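Long-range contacts in chitinase (Paenibacillus sp. FPU-7, PDB 5GZT), which probably hydrolyses chitin and chitodextrins by cutting their internal beta-1,4 linkages between N-acetylglucosamine units at random: residues V67-V78 with L86-T97; A105-T116 with I122-G133. All blocks are in the same frame, centred on the assembly; numbering follows the deposited sequence. Where two conformers were deposited one is given.

Contact 1 of 2, residues V67-V78 with L86-T97; sequences VTLSGSFTDVDV and LNVNSGTIERLT. With NA (sodium ion), chain C; FMT (formic acid), chain K.
Val-76 packs its two methyls against Leu-86, Ile-93 and Leu-96 of 86-97. Its CB lies 4.0 Å from Leu-96 CD1. From there Val-76 CG1, turned anti to the backbone N (chi1 176°), reaches Leu-86 CD2 at 3.9 Å and also touches the Leu-96 methyl. The other branch, Val-76 CG2, meets Ile-93 CG2 at 3.6 Å, the two side chains crossing at about a right angle. Leu-86 thus faces Val-76 across the interior with CD2, while its CD1 rests on Val-67 and Leu-69.

Parallel backbone ladders join the coils, interrupted by a beta bulge where Asn-89 is the extra residue. At the corner Gly-71 pairs with Gly-91; a CB on Gly-91 would collide with Gly-71 O. Beside it, Ser-72 O binds the sodium ion at 2.4 Å, and Glu-44, Thr-50 and Phe-52 complete the site.

On the outer face, in one of two modelled conformers, Arg-95 grips the Asp-75 carboxylate side-on. Arg-95 NE donates to Asp-75 OD1 at 2.7 Å and Arg-95 NH2 to Asp-75 OD2 at 3.0 Å, the carboxylate and guanidinium planes lying 64° apart. A weak bond from Arg-95 NH1 to Glu-94 OE1 extends the salt-bridge network. An alanine in place of Asp-75 would probably leave the guanidinium held mainly by the weak bond to Glu-94, and freer to swing away.

These are consecutive coils of a parallel beta-helix: strand 40-47 is hydrogen-bonded beside strand 67-70, and strands 106-109 and 114-120 follow on the 86-97 side.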
loop_
_atom_site.group_PDB
_atom_site.type_symbol
_atom_site.label_atom_id
_atom_site.label_comp_id
_atom_site.label_asym_id
_atom_site.label_seq_id
_atom_site.Cartn_x
_atom_site.Cartn_y
_atom_site.Cartn_z
ATOM N N VAL B 67 -60.029 37.981 -11.578
ATOM C CA VAL B 67 -58.626 38.372 -11.613
ATOM C C VAL B 67 -57.901 37.252 -12.287
ATOM O O VAL B 67 -57.899 36.127 -11.774
ATOM C CB VAL B 67 -58.072 38.594 -10.167
ATOM C CG1 VAL B 67 -56.572 38.892 -10.213
ATOM C CG2 VAL B 67 -58.850 39.732 -9.476
ATOM N N THR B 68 -57.296 37.522 -13.431
ATOM C CA THR B 68 -56.524 36.465 -14.075
ATOM C C THR B 68 -55.199 36.896 -14.614
ATOM O O THR B 68 -55.057 38.000 -15.062
ATOM C CB THR B 68 -57.361 35.522 -15.013
ATOM O OG1 THR B 68 -56.671 35.154 -16.210
ATOM C CG2 THR B 68 -58.676 35.978 -15.279
ATOM N N LEU B 69 -54.233 35.972 -14.552
ATOM C CA LEU B 69 -52.826 36.211 -14.845
ATOM C C LEU B 69 -52.352 35.234 -15.898
ATOM O O LEU B 69 -52.612 34.008 -15.804
ATOM C CB LEU B 69 -51.945 36.003 -13.566
ATOM C CG LEU B 69 -51.771 37.172 -12.563
ATOM C CD1 LEU B 69 -53.014 38.001 -12.341
ATOM C CD2 LEU B 69 -51.194 36.713 -11.210
ATOM N N SER B 70 -51.605 35.784 -16.855
ATOM C CA SER B 70 -50.862 35.024 -17.871
ATOM C C SER B 70 -49.571 35.708 -18.051
ATOM O O SER B 70 -49.571 36.875 -18.368
ATOM C CB SER B 70 -51.595 34.985 -19.233
ATOM O OG SER B 70 -52.864 34.389 -19.023
ATOM N N GLY B 71 -48.484 34.967 -17.902
ATOM C CA GLY B 71 -47.169 35.548 -17.908
ATOM C C GLY B 71 -46.261 34.935 -16.859
ATOM O O GLY B 71 -46.624 33.943 -16.206
ATOM N N SER B 72 -45.080 35.545 -16.732
ATOM C CA SER B 72 -43.993 35.102 -15.809
ATOM C C SER B 72 -43.928 36.100 -14.679
ATOM O O SER B 72 -43.610 37.253 -14.939
ATOM C CB SER B 72 -42.639 35.056 -16.498
ATOM O OG SER B 72 -41.695 34.361 -15.705
ATOM N N PHE B 73 -44.278 35.681 -13.445
ATOM C CA PHE B 73 -44.396 36.618 -12.343
ATOM C C PHE B 73 -43.412 36.248 -11.230
ATOM O O PHE B 73 -42.848 35.161 -11.182
ATOM C CB PHE B 73 -45.832 36.730 -11.850
ATOM C CG PHE B 73 -46.823 37.116 -12.908
ATOM C CD1 PHE B 73 -47.362 36.164 -13.756
ATOM C CD2 PHE B 73 -47.248 38.426 -13.032
ATOM C CE1 PHE B 73 -48.305 36.515 -14.713
ATOM C CE2 PHE B 73 -48.175 38.798 -14.021
ATOM C CZ PHE B 73 -48.705 37.835 -14.854
ATOM N N THR B 74 -43.153 37.202 -10.355
ATOM C CA THR B 74 -42.214 36.933 -9.251
ATOM C C THR B 74 -43.056 36.526 -8.029
ATOM O O THR B 74 -43.286 35.339 -7.823
ATOM C CB THR B 74 -41.299 38.173 -8.994
ATOM O OG1 THR B 74 -42.110 39.357 -8.922
ATOM C CG2 THR B 74 -40.329 38.321 -10.114
ATOM N N ASP B 75 -43.527 37.533 -7.288
ATOM C CA ASP B 75 -44.263 37.370 -6.079
ATOM C C ASP B 75 -45.648 37.777 -6.428
ATOM O O ASP B 75 -45.875 38.899 -6.922
ATOM C CB ASP B 75 -43.776 38.289 -4.925
ATOM C CG ASP B 75 -42.369 37.958 -4.459
ATOM O OD1 ASP B 75 -42.116 36.854 -3.983
ATOM O OD2 ASP B 75 -41.520 38.833 -4.501
ATOM N N VAL B 76 -46.575 36.880 -6.133
ATOM C CA VAL B 76 -47.979 37.180 -6.299
ATOM C C VAL B 76 -48.619 36.865 -4.981
ATOM O O VAL B 76 -48.516 35.738 -4.508
ATOM C CB VAL B 76 -48.642 36.293 -7.347
ATOM C CG1 VAL B 76 -50.152 36.578 -7.427
ATOM C CG2 VAL B 76 -47.944 36.469 -8.656
ATOM N N ASP B 77 -49.391 37.827 -4.513
ATOM C CA ASP B 77 -49.903 37.886 -3.193
ATOM C C ASP B 77 -51.394 38.074 -3.155
ATOM O O ASP B 77 -51.861 39.133 -3.613
ATOM C CB ASP B 77 -49.281 39.138 -2.554
ATOM C CG ASP B 77 -48.495 38.820 -1.401
ATOM O OD1 ASP B 77 -47.376 38.247 -1.568
ATOM O OD2 ASP B 77 -49.069 39.116 -0.354
ATOM N N VAL B 78 -52.126 37.146 -2.543
ATOM C CA VAL B 78 -53.563 37.240 -2.454
ATOM C C VAL B 78 -53.820 37.633 -1.002
ATOM O O VAL B 78 -53.689 36.804 -0.095
ATOM C CB VAL B 78 -54.234 35.911 -2.788
ATOM C CG1 VAL B 78 -55.720 36.030 -2.774
ATOM C CG2 VAL B 78 -53.695 35.353 -4.086
ATOM N N LEU B 86 -58.131 33.785 -7.651
ATOM C CA LEU B 86 -57.036 34.086 -8.578
ATOM C C LEU B 86 -57.040 32.982 -9.629
ATOM O O LEU B 86 -56.916 31.757 -9.302
ATOM C CB LEU B 86 -55.679 34.156 -7.858
ATOM C CG LEU B 86 -54.492 34.376 -8.757
ATOM C CD1 LEU B 86 -54.610 35.743 -9.379
ATOM C CD2 LEU B 86 -53.150 34.239 -8.110
ATOM N N ASN B 87 -57.239 33.403 -10.885
ATOM C CA ASN B 87 -57.059 32.503 -12.055
ATOM C C ASN B 87 -55.690 32.725 -12.614
ATOM O O ASN B 87 -55.340 33.856 -12.964
ATOM C CB ASN B 87 -58.108 32.763 -13.163
ATOM C CG ASN B 87 -59.381 31.983 -12.928
ATOM O OD1 ASN B 87 -59.625 30.861 -13.483
ATOM N ND2 ASN B 87 -60.162 32.516 -12.059
ATOM N N VAL B 88 -54.923 31.654 -12.755
ATOM C CA VAL B 88 -53.671 31.747 -13.423
ATOM C C VAL B 88 -53.830 30.843 -14.643
ATOM O O VAL B 88 -53.940 29.614 -14.544
ATOM C CB VAL B 88 -52.517 31.300 -12.547
ATOM C CG1 VAL B 88 -51.190 31.647 -13.253
ATOM C CG2 VAL B 88 -52.630 31.947 -11.147
ATOM N N ASN B 89 -53.805 31.479 -15.795
ATOM C CA ASN B 89 -54.148 30.835 -17.069
ATOM C C ASN B 89 -52.969 30.335 -17.836
ATOM O O ASN B 89 -53.132 29.412 -18.656
ATOM C CB ASN B 89 -54.923 31.830 -17.928
ATOM C CG ASN B 89 -56.362 31.906 -17.551
ATOM O OD1 ASN B 89 -56.808 31.386 -16.521
ATOM N ND2 ASN B 89 -57.131 32.497 -18.434
ATOM N N SER B 90 -51.803 30.979 -17.660
ATOM C CA SER B 90 -50.578 30.473 -18.277
ATOM C C SER B 90 -49.335 31.067 -17.624
ATOM O O SER B 90 -49.372 32.167 -17.101
ATOM C CB SER B 90 -50.525 30.731 -19.806
ATOM O OG SER B 90 -50.193 32.034 -20.057
ATOM N N GLY B 91 -48.232 30.340 -17.740
ATOM C CA GLY B 91 -46.939 30.901 -17.394
ATOM C C GLY B 91 -46.501 30.408 -16.027
ATOM O O GLY B 91 -46.768 29.249 -15.674
ATOM N N THR B 92 -45.819 31.290 -15.292
ATOM C CA THR B 92 -45.030 30.906 -14.113
ATOM C C THR B 92 -45.180 31.962 -13.016
ATOM O O THR B 92 -45.429 33.118 -13.280
ATOM C CB THR B 92 -43.537 30.767 -14.424
ATOM O OG1 THR B 92 -43.088 32.004 -15.016
ATOM C CG2 THR B 92 -43.250 29.551 -15.292
ATOM N N ILE B 93 -45.088 31.510 -11.765
ATOM C CA ILE B 93 -45.110 32.389 -10.581
ATOM C C ILE B 93 -44.040 31.828 -9.665
ATOM O O ILE B 93 -44.026 30.630 -9.344
ATOM C CB ILE B 93 -46.447 32.454 -9.837
ATOM C CG1 ILE B 93 -47.561 33.101 -10.668
ATOM C CG2 ILE B 93 -46.292 33.304 -8.599
ATOM C CD1 ILE B 93 -48.968 32.839 -10.123
ATOM N N GLU B 94 -43.103 32.668 -9.265
ATOM C CA GLU B 94 -42.034 32.180 -8.303
ATOM C C GLU B 94 -42.619 31.879 -6.932
ATOM O O GLU B 94 -42.425 30.823 -6.375
ATOM C CB GLU B 94 -40.883 33.193 -8.170
ATOM C CG GLU B 94 -39.807 33.109 -9.258
ATOM C CD GLU B 94 -38.954 34.406 -9.410
ATOM O OE1 GLU B 94 -38.930 35.280 -8.514
ATOM O OE2 GLU B 94 -38.301 34.548 -10.462
ATOM N N ARG B 95 -43.349 32.810 -6.398
ATOM C CA ARG B 95 -43.862 32.635 -5.058
ATOM C C ARG B 95 -45.271 33.181 -5.034
ATOM O O ARG B 95 -45.526 34.362 -5.264
ATOM C CB ARG B 95 -42.912 33.274 -4.003
ATOM C CG ARG B 95 -41.507 32.622 -3.922
ATOM C CD ARG B 95 -40.385 33.473 -3.246
ATOM N NE ARG B 95 -40.372 34.836 -3.788
ATOM C CZ ARG B 95 -39.675 35.252 -4.864
ATOM N NH1 ARG B 95 -38.866 34.470 -5.543
ATOM N NH2 ARG B 95 -39.812 36.473 -5.266
ATOM N N LEU B 96 -46.197 32.296 -4.748
ATOM C CA LEU B 96 -47.575 32.730 -4.665
ATOM C C LEU B 96 -47.923 32.549 -3.221
ATOM O O LEU B 96 -47.706 31.454 -2.672
ATOM C CB LEU B 96 -48.455 31.836 -5.548
ATOM C CG LEU B 96 -49.978 31.917 -5.541
ATOM C CD1 LEU B 96 -50.581 33.277 -5.569
ATOM C CD2 LEU B 96 -50.504 31.131 -6.767
ATOM N N THR B 97 -48.546 33.559 -2.624
ATOM C CA THR B 97 -48.830 33.542 -1.204
ATOM C C THR B 97 -50.254 33.901 -0.994
ATOM O O THR B 97 -50.707 34.905 -1.532
ATOM C CB THR B 97 -47.876 34.541 -0.452
ATOM O OG1 THR B 97 -46.509 34.085 -0.564
ATOM C CG2 THR B 97 -48.288 34.649 1.029
HETATM NA NA NA C . -42.694 39.039 -16.275
HETATM C C FMT K . -55.003 33.133 -21.749
HETATM O O1 FMT K . -55.869 33.718 -21.075
HETATM O O2 FMT K . -53.717 33.006 -21.347
HETATM O O HOH W 1 -45.692 36.086 -2.655
#

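Contact 2 of 2, residues A105-T116 with I122-G133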
loop_
_atom_site.group_PDB
_atom_site.type_symbol
_atom_site.label_atom_id
_atom_site.label_comp_id
_atom_site.label_asym_id
_atom_site.label_seq_id
_atom_site.Cartn_x
_atom_site.Cartn_y
_atom_site.Cartn_z
ATOM N N ALA B 105 -60.370 31.610 0.014
ATOM C CA ALA B 105 -59.566 31.816 -1.205
ATOM C C ALA B 105 -59.671 30.602 -2.199
ATOM O O ALA B 105 -59.752 29.454 -1.757
ATOM C CB ALA B 105 -58.106 32.083 -0.864
ATOM N N VAL B 106 -59.726 30.873 -3.508
ATOM C CA VAL B 106 -59.620 29.781 -4.512
ATOM C C VAL B 106 -58.561 30.188 -5.469
ATOM O O VAL B 106 -58.579 31.347 -5.942
ATOM C CB VAL B 106 -60.944 29.624 -5.331
ATOM C CG1 VAL B 106 -60.789 28.574 -6.453
ATOM C CG2 VAL B 106 -62.103 29.281 -4.382
ATOM N N ILE B 107 -57.693 29.227 -5.809
ATOM C CA ILE B 107 -56.608 29.474 -6.706
ATOM C C ILE B 107 -56.818 28.443 -7.831
ATOM O O ILE B 107 -56.816 27.228 -7.561
ATOM C CB ILE B 107 -55.247 29.205 -6.085
ATOM C CG1 ILE B 107 -55.023 29.999 -4.788
ATOM C CG2 ILE B 107 -54.189 29.562 -7.095
ATOM C CD1 ILE B 107 -54.811 31.519 -4.961
ATOM N N VAL B 108 -56.963 28.919 -9.072
ATOM C CA VAL B 108 -57.219 28.013 -10.240
ATOM C C VAL B 108 -55.984 28.051 -11.106
ATOM O O VAL B 108 -55.660 29.149 -11.688
ATOM C CB VAL B 108 -58.417 28.447 -11.083
ATOM C CG1 VAL B 108 -58.741 27.353 -12.139
ATOM C CG2 VAL B 108 -59.607 28.839 -10.197
ATOM N N LEU B 109 -55.272 26.917 -11.186
ATOM C CA LEU B 109 -54.042 26.878 -11.927
ATOM C C LEU B 109 -54.293 26.055 -13.156
ATOM O O LEU B 109 -54.479 24.828 -13.055
ATOM C CB LEU B 109 -52.896 26.223 -11.114
ATOM C CG LEU B 109 -52.549 26.876 -9.747
ATOM C CD1 LEU B 109 -51.319 26.201 -9.190
ATOM C CD2 LEU B 109 -52.276 28.374 -9.882
ATOM N N ALA B 110 -54.221 26.712 -14.316
ATOM C CA ALA B 110 -54.472 26.071 -15.622
ATOM C C ALA B 110 -53.337 25.075 -15.899
ATOM O O ALA B 110 -52.270 25.180 -15.290
ATOM C CB ALA B 110 -54.606 27.132 -16.754
ATOM N N SER B 111 -53.581 24.096 -16.773
ATOM C CA SER B 111 -52.654 23.003 -16.996
ATOM C C SER B 111 -51.263 23.391 -17.361
ATOM O O SER B 111 -50.322 22.669 -17.009
ATOM C CB SER B 111 -53.117 22.066 -18.137
ATOM O OG SER B 111 -53.099 22.734 -19.381
ATOM N N GLY B 112 -51.029 24.432 -18.115
ATOM C CA GLY B 112 -49.513 24.592 -18.295
ATOM C C GLY B 112 -48.732 25.413 -17.203
ATOM O O GLY B 112 -47.510 25.686 -17.329
ATOM N N VAL B 113 -49.446 25.862 -16.179
ATOM C CA VAL B 113 -48.911 26.824 -15.233
ATOM C C VAL B 113 -47.968 26.133 -14.288
ATOM O O VAL B 113 -48.171 24.989 -14.021
ATOM C CB VAL B 113 -50.051 27.560 -14.483
ATOM C CG1 VAL B 113 -49.539 28.388 -13.330
ATOM C CG2 VAL B 113 -50.797 28.436 -15.469
ATOM N N LYS B 114 -46.876 26.800 -13.900
ATOM C CA LYS B 114 -45.979 26.300 -12.845
ATOM C C LYS B 114 -45.758 27.376 -11.740
ATOM O O LYS B 114 -45.203 28.498 -12.022
ATOM C CB LYS B 114 -44.659 25.840 -13.451
ATOM C CG LYS B 114 -44.826 24.711 -14.469
ATOM C CD LYS B 114 -43.456 24.231 -14.956
ATOM C CE LYS B 114 -42.898 25.158 -16.018
ATOM N NZ LYS B 114 -41.459 25.439 -15.757
ATOM N N VAL B 115 -46.217 27.050 -10.509
ATOM C CA VAL B 115 -45.940 27.871 -9.348
ATOM C C VAL B 115 -44.768 27.169 -8.638
ATOM O O VAL B 115 -44.854 25.974 -8.289
ATOM C CB VAL B 115 -47.195 28.013 -8.492
ATOM C CG1 VAL B 115 -46.919 28.914 -7.272
ATOM C CG2 VAL B 115 -48.346 28.625 -9.329
ATOM N N THR B 116 -43.605 27.833 -8.532
ATOM C CA THR B 116 -42.468 27.125 -7.880
ATOM C C THR B 116 -42.734 26.902 -6.344
ATOM O O THR B 116 -42.478 25.816 -5.798
ATOM C CB THR B 116 -41.189 27.968 -7.989
ATOM O OG1 THR B 116 -40.939 28.250 -9.346
ATOM C CG2 THR B 116 -39.958 27.231 -7.381
ATOM N N ILE B 122 -54.181 30.480 4.917
ATOM C CA ILE B 122 -55.623 30.354 5.095
ATOM C C ILE B 122 -56.067 29.068 4.323
ATOM O O ILE B 122 -55.393 28.636 3.414
ATOM C CB ILE B 122 -56.372 31.616 4.513
ATOM C CG1 ILE B 122 -57.873 31.736 4.869
ATOM C CG2 ILE B 122 -56.313 31.571 2.987
ATOM C CD1 ILE B 122 -58.246 31.768 6.346
ATOM N N LYS B 123 -57.131 28.415 4.753
ATOM C CA LYS B 123 -57.632 27.207 4.062
ATOM C C LYS B 123 -58.036 27.619 2.636
ATOM O O LYS B 123 -58.864 28.545 2.461
ATOM C CB LYS B 123 -58.816 26.583 4.803
ATOM C CG LYS B 123 -59.303 25.307 4.111
ATOM C CD LYS B 123 -60.440 24.695 4.878
ATOM C CE LYS B 123 -60.861 23.389 4.274
ATOM N NZ LYS B 123 -61.781 22.644 5.188
ATOM N N THR B 124 -57.354 26.991 1.679
ATOM C CA THR B 124 -57.395 27.387 0.285
ATOM C C THR B 124 -57.765 26.215 -0.573
ATOM O O THR B 124 -57.288 25.080 -0.360
ATOM C CB THR B 124 -56.026 27.893 -0.240
ATOM O OG1 THR B 124 -55.034 26.869 -0.104
ATOM C CG2 THR B 124 -55.584 29.114 0.497
ATOM N N GLN B 125 -58.595 26.479 -1.567
ATOM C CA GLN B 125 -58.896 25.452 -2.579
ATOM C C GLN B 125 -58.061 25.728 -3.820
ATOM O O GLN B 125 -58.250 26.757 -4.446
ATOM C CB GLN B 125 -60.363 25.488 -2.934
ATOM C CG GLN B 125 -61.249 25.000 -1.797
ATOM C CD GLN B 125 -62.737 24.980 -2.168
ATOM O OE1 GLN B 125 -63.393 26.033 -2.282
ATOM N NE2 GLN B 125 -63.257 23.781 -2.395
ATOM N N ILE B 126 -57.210 24.779 -4.208
ATOM C CA ILE B 126 -56.370 24.938 -5.373
ATOM C C ILE B 126 -56.919 23.930 -6.402
ATOM O O ILE B 126 -57.006 22.701 -6.144
ATOM C CB ILE B 126 -54.875 24.651 -5.154
ATOM C CG1 ILE B 126 -54.264 25.647 -4.091
ATOM C CG2 ILE B 126 -54.062 24.764 -6.472
ATOM C CD1 ILE B 126 -54.405 25.149 -2.660
ATOM N N LYS B 127 -57.257 24.482 -7.556
ATOM C CA LYS B 127 -57.965 23.764 -8.611
ATOM C C LYS B 127 -57.125 23.772 -9.854
ATOM O O LYS B 127 -56.348 24.731 -10.102
ATOM C CB LYS B 127 -59.266 24.524 -8.945
ATOM C CG LYS B 127 -60.228 24.591 -7.754
ATOM C CD LYS B 127 -61.594 25.205 -8.051
ATOM C CE LYS B 127 -62.425 25.128 -6.723
ATOM N NZ LYS B 127 -63.758 25.811 -6.733
ATOM N N GLY B 128 -57.411 22.787 -10.681
ATOM C CA GLY B 128 -56.902 22.715 -12.020
ATOM C C GLY B 128 -55.709 21.789 -12.038
ATOM O O GLY B 128 -55.307 21.302 -11.006
ATOM N N GLN B 129 -55.129 21.659 -13.246
ATOM C CA GLN B 129 -54.094 20.695 -13.571
ATOM C C GLN B 129 -52.720 21.337 -13.583
ATOM O O GLN B 129 -51.714 20.620 -13.735
ATOM C CB GLN B 129 -54.455 19.999 -14.969
ATOM C CG GLN B 129 -55.662 19.094 -14.817
ATOM C CD GLN B 129 -55.483 17.929 -13.844
ATOM O OE1 GLN B 129 -56.253 17.741 -12.829
ATOM N NE2 GLN B 129 -54.480 17.129 -14.127
ATOM N N GLY B 130 -52.677 22.661 -13.428
ATOM C CA GLY B 130 -51.447 23.366 -13.116
ATOM C C GLY B 130 -50.585 22.778 -11.970
ATOM O O GLY B 130 -51.071 21.954 -11.190
ATOM N N SER B 131 -49.306 23.127 -11.971
ATOM C CA SER B 131 -48.315 22.468 -11.115
ATOM C C SER B 131 -47.780 23.456 -10.028
ATOM O O SER B 131 -47.627 24.649 -10.280
ATOM C CB SER B 131 -47.128 21.915 -11.928
ATOM O OG SER B 131 -47.650 20.901 -12.748
ATOM N N VAL B 132 -47.518 22.886 -8.866
ATOM C CA VAL B 132 -46.945 23.595 -7.701
ATOM C C VAL B 132 -45.690 22.778 -7.330
ATOM O O VAL B 132 -45.793 21.594 -7.047
ATOM C CB VAL B 132 -47.896 23.600 -6.525
ATOM C CG1 VAL B 132 -47.177 24.182 -5.271
ATOM C CG2 VAL B 132 -49.104 24.459 -6.801
ATOM N N GLY B 133 -44.509 23.392 -7.386
ATOM C CA GLY B 133 -43.295 22.606 -7.024
ATOM C C GLY B 133 -43.215 22.343 -5.512
ATOM O O GLY B 133 -42.988 21.214 -5.103
HETATM O O HOH W 2 -50.684 20.089 -16.560
HETATM O O HOH W 3 -47.379 22.863 -15.383
#
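Leu-109 sets its CG anti to the carbonyl carbon (chi1 -58°) and then runs on extended (chi2 -174°), which carries CD1 to Val-132 CG2 at 3.7 Å. The two side chains cross at about a right angle, whereas Leu-109 and Ile-126 lie side by side and point the same way, with Leu-109 CD1 4.1 Å from Ile-126 CG2. On the other face Lys-127 is extended beyond CG, so that its methylenes run past Val-106, Lys-127 CD coming within 3.8 Å of Val-106 CG1.

Two parallel ladders hold the backbones. The first ends where Leu-109 N donates to Lys-127 O at 2.7 Å; the second starts with Ser-131 N bonded to Val-113 O. Between them 105-116 makes a type I turn from Ala-110 to Val-113, two residues longer than the path of its partner. Gly-130 N bonds to Leu-109 O at 2.8 Å, approaching from 49° above the carbonyl plane. Glycines suit this tight passage: a CB on Gly-128 would run into Leu-109 O, and one on Gly-130 into Leu-109 CB and Ala-110 O. Water 2 ties the loops together, donating to Ser-111 O at 2.6 Å and to Gln-129 O at 3.1 Å.

In the parallel beta-helix the 105-116 coil is backed by strands 85-89 and 92-98, while strand 145-146 continues the stack beyond Ile-126.

Overall arrangement
Contacts 1 and 2 are successive steps of the same beta-helix, their centres about 10 Å apart, and they touch directly: strands 85-89 and 106-109 are neighbours in one parallel sheet, strands 92-98 and 114-120 in the other. Probable backbone hydrogen bonds link Val-88 N to Val-108 O and Val-108 N to Leu-86 O. Each contact pairs a buried apolar interior, including the Phe-73 ring in contact 1 and aliphatic in contact 2, with a more exposed outer face. Both share backbone ladders, tight glycines and bridging water, but contact 1 adds a salt-bridge network and a sodium site, whereas contact 2 joins loops of unequal length without a direct side-chain hydrogen bond or salt bridge across it.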